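Local coordinates for putative branched chain amino acid ABC transporter, periplasmic amino acid-binding protein (Brucella ovis, PDB 4XFK) that probably binds branched-chain and related amino acids in the periplasm, as the substrate-binding component of an ABC amino-acid transport system, at residues S244-P249 and Y372-F377; E282-K285 and G289-P292. The protein carries 1 engineered substitution. All blocks are in the same frame, centred on the assembly; numbering follows the deposited sequence.

Interaction 1 (S244-P249 and Y372-F377)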
loop_
_atom_site.group_PDB
_atom_site.type_symbol
_atom_site.label_atom_id
_atom_site.label_comp_id
_atom_site.label_asym_id
_atom_site.label_seq_id
_atom_site.Cartn_x
_atom_site.Cartn_y
_atom_site.Cartn_z
ATOM N N SER A 244 -7.907 0.834 6.283
ATOM C CA SER A 244 -6.629 1.056 5.631
ATOM C C SER A 244 -6.742 1.992 4.436
ATOM O O SER A 244 -5.761 2.646 4.096
ATOM C CB SER A 244 -6.036 -0.280 5.172
ATOM O OG SER A 244 -7.014 -1.088 4.527
ATOM N N PHE A 245 -7.925 2.067 3.814
ATOM C CA PHE A 245 -8.032 2.685 2.483
ATOM C C PHE A 245 -9.132 3.731 2.339
ATOM O O PHE A 245 -9.512 4.069 1.214
ATOM C CB PHE A 245 -8.222 1.616 1.396
ATOM C CG PHE A 245 -7.127 0.577 1.363
ATOM C CD1 PHE A 245 -5.789 0.946 1.361
ATOM C CD2 PHE A 245 -7.444 -0.771 1.334
ATOM C CE1 PHE A 245 -4.786 -0.023 1.349
ATOM C CE2 PHE A 245 -6.455 -1.736 1.310
ATOM C CZ PHE A 245 -5.118 -1.365 1.314
ATOM N N LEU A 246 -9.619 4.293 3.446
ATOM C CA LEU A 246 -10.714 5.254 3.327
ATOM C C LEU A 246 -10.333 6.511 2.547
ATOM O O LEU A 246 -11.208 7.156 1.967
ATOM C CB LEU A 246 -11.269 5.638 4.698
ATOM C CG LEU A 246 -12.595 6.398 4.685
ATOM C CD1 LEU A 246 -13.717 5.567 4.077
ATOM C CD2 LEU A 246 -12.957 6.848 6.085
ATOM N N ASP A 247 -9.044 6.855 2.497
ATOM C CA ASP A 247 -8.639 8.076 1.789
ATOM C C ASP A 247 -8.506 7.888 0.271
ATOM O O ASP A 247 -8.090 8.806 -0.427
ATOM C CB ASP A 247 -7.382 8.715 2.400
ATOM C CG ASP A 247 -6.161 7.835 2.293
ATOM O OD1 ASP A 247 -6.324 6.605 2.235
ATOM O OD2 ASP A 247 -5.039 8.377 2.271
ATOM N N GLN A 248 -8.887 6.725 -0.252
ATOM C CA GLN A 248 -9.072 6.612 -1.690
ATOM C C GLN A 248 -10.076 7.665 -2.136
ATOM O O GLN A 248 -11.128 7.811 -1.528
ATOM C CB GLN A 248 -9.586 5.227 -2.088
ATOM C CG GLN A 248 -9.854 5.148 -3.593
ATOM C CD GLN A 248 -10.161 3.754 -4.100
ATOM O OE1 GLN A 248 -10.418 2.836 -3.325
ATOM N NE2 GLN A 248 -10.111 3.586 -5.418
ATOM N N PRO A 249 -9.760 8.400 -3.210
ATOM C CA PRO A 249 -10.707 9.418 -3.682
ATOM C C PRO A 249 -12.102 8.848 -3.920
ATOM O O PRO A 249 -12.234 7.765 -4.509
ATOM C CB PRO A 249 -10.070 9.893 -4.986
ATOM C CG PRO A 249 -8.598 9.723 -4.742
ATOM C CD PRO A 249 -8.486 8.441 -3.954
ATOM N N TYR A 372 -14.797 18.171 4.617
ATOM C CA TYR A 372 -14.016 17.260 5.448
ATOM C C TYR A 372 -12.734 16.808 4.767
ATOM O O TYR A 372 -12.690 16.658 3.554
ATOM C CB TYR A 372 -14.844 16.015 5.781
ATOM C CG TYR A 372 -16.037 16.297 6.671
ATOM C CD1 TYR A 372 -17.263 16.693 6.138
ATOM C CD2 TYR A 372 -15.933 16.171 8.046
ATOM C CE1 TYR A 372 -18.349 16.962 6.959
ATOM C CE2 TYR A 372 -17.010 16.431 8.874
ATOM C CZ TYR A 372 -18.214 16.824 8.328
ATOM O OH TYR A 372 -19.273 17.081 9.170
ATOM N N GLY A 373 -11.699 16.557 5.561
ATOM C CA GLY A 373 -10.518 15.872 5.078
ATOM C C GLY A 373 -9.949 15.005 6.176
ATOM O O GLY A 373 -10.541 14.866 7.251
ATOM N N PHE A 374 -8.780 14.439 5.917
ATOM C CA PHE A 374 -8.116 13.579 6.877
ATOM C C PHE A 374 -7.185 14.382 7.768
ATOM O O PHE A 374 -6.269 15.041 7.296
ATOM C CB PHE A 374 -7.407 12.444 6.137
ATOM C CG PHE A 374 -8.371 11.488 5.501
ATOM C CD1 PHE A 374 -8.848 11.705 4.216
ATOM C CD2 PHE A 374 -8.858 10.400 6.217
ATOM C CE1 PHE A 374 -9.775 10.835 3.643
ATOM C CE2 PHE A 374 -9.775 9.532 5.645
ATOM C CZ PHE A 374 -10.233 9.752 4.358
ATOM N N LEU A 375 -7.454 14.335 9.070
ATOM C CA LEU A 375 -6.699 15.084 10.064
ATOM C C LEU A 375 -5.896 14.082 10.883
ATOM O O LEU A 375 -6.470 13.166 11.471
ATOM C CB LEU A 375 -7.667 15.829 10.985
ATOM C CG LEU A 375 -7.039 16.668 12.099
ATOM C CD1 LEU A 375 -6.500 17.966 11.535
ATOM C CD2 LEU A 375 -8.049 16.937 13.220
ATOM N N PRO A 376 -4.562 14.241 10.918
ATOM C CA PRO A 376 -3.734 13.300 11.680
ATOM C C PRO A 376 -3.882 13.507 13.186
ATOM O O PRO A 376 -3.977 14.655 13.628
ATOM C CB PRO A 376 -2.311 13.656 11.237
ATOM C CG PRO A 376 -2.380 15.104 10.875
ATOM C CD PRO A 376 -3.771 15.345 10.337
ATOM N N PHE A 377 -3.901 12.423 13.962
ATOM C CA PHE A 377 -3.950 12.560 15.421
ATOM C C PHE A 377 -2.922 11.717 16.181
ATOM O O PHE A 377 -2.748 11.900 17.386
ATOM C CB PHE A 377 -5.367 12.335 15.973
ATOM C CG PHE A 377 -5.908 10.946 15.758
ATOM C CD1 PHE A 377 -5.585 9.915 16.630
ATOM C CD2 PHE A 377 -6.777 10.680 14.706
ATOM C CE1 PHE A 377 -6.094 8.640 16.442
ATOM C CE2 PHE A 377 -7.284 9.410 14.517
ATOM C CZ PHE A 377 -6.956 8.392 15.395
#

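Interaction 2 (E282-K285 and G289-P292)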
loop_
_atom_site.group_PDB
_atom_site.type_symbol
_atom_site.label_atom_id
_atom_site.label_comp_id
_atom_site.label_asym_id
_atom_site.label_seq_id
_atom_site.Cartn_x
_atom_site.Cartn_y
_atom_site.Cartn_z
ATOM N N GLU A 282 2.190 19.562 -1.928
ATOM C CA GLU A 282 2.081 20.610 -2.939
ATOM C C GLU A 282 2.840 20.270 -4.224
ATOM O O GLU A 282 2.348 20.525 -5.327
ATOM C CB GLU A 282 2.551 21.949 -2.371
ATOM C CG GLU A 282 1.633 22.521 -1.287
ATOM C CD GLU A 282 0.281 22.951 -1.830
ATOM O OE1 GLU A 282 0.230 23.366 -3.000
ATOM O OE2 GLU A 282 -0.732 22.871 -1.095
ATOM N N ASP A 283 4.035 19.701 -4.098
ATOM C CA ASP A 283 4.805 19.358 -5.287
ATOM C C ASP A 283 4.131 18.232 -6.066
ATOM O O ASP A 283 4.060 18.268 -7.299
ATOM C CB ASP A 283 6.239 18.962 -4.938
ATOM C CG ASP A 283 7.091 18.776 -6.172
ATOM O OD1 ASP A 283 7.427 19.793 -6.811
ATOM O OD2 ASP A 283 7.412 17.619 -6.515
ATOM N N TYR A 284 3.620 17.240 -5.348
ATOM C CA TYR A 284 2.935 16.129 -5.990
ATOM C C TYR A 284 1.697 16.617 -6.736
ATOM O O TYR A 284 1.421 16.167 -7.844
ATOM C CB TYR A 284 2.565 15.072 -4.945
ATOM C CG TYR A 284 2.141 13.756 -5.535
ATOM C CD1 TYR A 284 3.087 12.795 -5.870
ATOM C CD2 TYR A 284 0.803 13.473 -5.769
ATOM C CE1 TYR A 284 2.710 11.582 -6.425
ATOM C CE2 TYR A 284 0.419 12.258 -6.314
ATOM C CZ TYR A 284 1.383 11.318 -6.642
ATOM O OH TYR A 284 1.039 10.099 -7.188
ATOM N N LYS A 285 0.947 17.534 -6.135
ATOM C CA LYS A 285 -0.189 18.125 -6.839
ATOM C C LYS A 285 0.240 18.919 -8.078
ATOM O O LYS A 285 -0.418 18.853 -9.115
ATOM C CB LYS A 285 -1.036 18.999 -5.901
ATOM C CG LYS A 285 -2.236 19.629 -6.601
ATOM C CD LYS A 285 -3.150 20.377 -5.650
ATOM C CE LYS A 285 -4.356 20.942 -6.391
ATOM N NZ LYS A 285 -5.312 21.602 -5.458
ATOM N N GLY A 289 -1.554 16.818 -10.608
ATOM C CA GLY A 289 -2.866 17.432 -10.629
ATOM C C GLY A 289 -3.697 17.203 -9.372
ATOM O O GLY A 289 -4.736 17.840 -9.209
ATOM N N HIS A 290 -3.263 16.303 -8.483
ATOM C CA HIS A 290 -3.998 16.047 -7.245
ATOM C C HIS A 290 -3.049 15.851 -6.070
ATOM O O HIS A 290 -1.884 15.497 -6.248
ATOM C CB HIS A 290 -4.914 14.822 -7.388
ATOM C CG HIS A 290 -4.190 13.568 -7.769
ATOM N ND1 HIS A 290 -4.028 13.173 -9.078
ATOM C CD2 HIS A 290 -3.571 12.630 -7.013
ATOM C CE1 HIS A 290 -3.349 12.039 -9.114
ATOM N NE2 HIS A 290 -3.057 11.691 -7.875
ATOM N N TYR A 291 -3.551 16.095 -4.866
ATOM C CA TYR A 291 -2.793 15.811 -3.658
ATOM C C TYR A 291 -2.630 14.298 -3.500
ATOM O O TYR A 291 -3.504 13.520 -3.888
ATOM C CB TYR A 291 -3.505 16.395 -2.437
ATOM C CG TYR A 291 -3.410 17.900 -2.309
ATOM C CD1 TYR A 291 -2.177 18.527 -2.160
ATOM C CD2 TYR A 291 -4.550 18.692 -2.315
ATOM C CE1 TYR A 291 -2.086 19.906 -2.030
ATOM C CE2 TYR A 291 -4.470 20.067 -2.177
ATOM C CZ TYR A 291 -3.238 20.670 -2.040
ATOM O OH TYR A 291 -3.168 22.040 -1.901
ATOM N N PRO A 292 -1.502 13.865 -2.932
ATOM C CA PRO A 292 -1.256 12.426 -2.789
ATOM C C PRO A 292 -2.054 11.818 -1.640
ATOM O O PRO A 292 -2.165 12.396 -0.560
ATOM C CB PRO A 292 0.246 12.359 -2.501
ATOM C CG PRO A 292 0.531 13.662 -1.806
ATOM C CD PRO A 292 -0.379 14.679 -2.434
#

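Interaction 1 (S244-P249 and Y372-F377)
Phe374 drives its ring against the turn carrying Leu246 and Asp247, and this one aromatic side chain makes every contact between 244-249 and 372-377. The main interaction is a CH-pi contact: Asp247 CB lies over one face of the Phe374 ring, 3.7 Å from its centroid. It is offset toward the rim, with CE1 of Phe374 nearest to Asp247 CB at 3.4 Å. The backbone of the turn puts CB of Asp247 over the ring, and the first torsion, with CG between the backbone N and the carbonyl carbon (chi1 64°), swings the carboxylate away from it; OD2 is hydrogen-bonded to Tyr294 N.

Apolar packing comes next. Leu246 meets the far end of the ring, its CG 4.1 Å from Phe374 CZ, with the two side chains crossing at about a right angle. The CD2 branch of Leu246 also approaches CE2 of Phe374, at 4.2 Å. Leu246 O comes in obliquely, 3.7 Å from Phe374 CZ, and is itself hydrogen-bonded to Asn251 ND2.

No hydrogen bond crosses the contact; each side is held by bonds of its own. A type I beta turn runs from Phe245 to Gln248, closed by Gln248 N to Phe245 O at 3.1 Å. On the strand side, Gly373 and Leu375 pair with Ser360 and Glu358 of strand 350-360, fixing the strand on which Phe374 sits.

The site is the C-terminal end of parallel strand 240-243, where the chain turns toward helix 251-255. Such a strand-to-helix loop belongs to the Rossmann-like lobe of a type I periplasmic binding protein, and here the late antiparallel strand 373-380 packs an aromatic ring against it.

Interaction 2 (E282-K285 and G289-P292)
Gly289 to Pro292 fold back along Glu282 to Lys285, a helix end with a positive-phi C′ glycine followed by a reversal of the chain over the last turns of helix 274-288. Gly289 N bonds to Lys285 O at 2.8 Å, the only backbone hydrogen bond between the two segments, and the glycine's positive phi turns the chain out of the helix. His290 then brings its carbonyl O to 3.2 Å from Lys285 CA, a CA-H...O contact.

Tyr284 and Pro292 make the inner, buried part. The two slide past each other in opposite directions, and Pro292 CB sits over one face of the phenol ring, offset toward the rim and 3.5 Å from Tyr284 CD2. At the ring edge, near its plane, CD2 of Tyr284 also meets His290 O at 3.4 Å. The same edge points toward the face of the His290 imidazole in an offset edge-to-face pair, planes at 72°. Tyr284 OH and His290 NE2 share an outside partner, each hydrogen-bonded to Glu296 OE2, which ties their polar ends together.

The outer part is built on Tyr291. Lys285, with CG anti to its backbone N (chi1 -180°) and extended beyond, lays its methylenes across one ring face, CD over the centre and 3.6 Å from the centroid of Tyr291. At the phenol end of that ring, Tyr291 OH donates to Glu282 OE2 at 2.7 Å, meeting the syn side of the carboxylate 32° out of its plane.

Going from the N terminus, the chain leaves strand 240-243 and enters the turn of interaction 1, then passes through helix 251-255 and strand 263-266 into helix 274-288. There interaction 2 closes a short loop at the helix end. Only after helix 296-312 and the antiparallel strands does strand 373-380 return to complete interaction 1, so the short closure lies wholly within the long one. The two do not touch: their nearest atoms are about 6 Å apart. The backbone O of Asp247 is nevertheless hydrogen-bonded to Ser293 OG, just beyond 289-292, and Pro249, in the same loop as the turn, and His290 both touch Leu30 of helix 26-44.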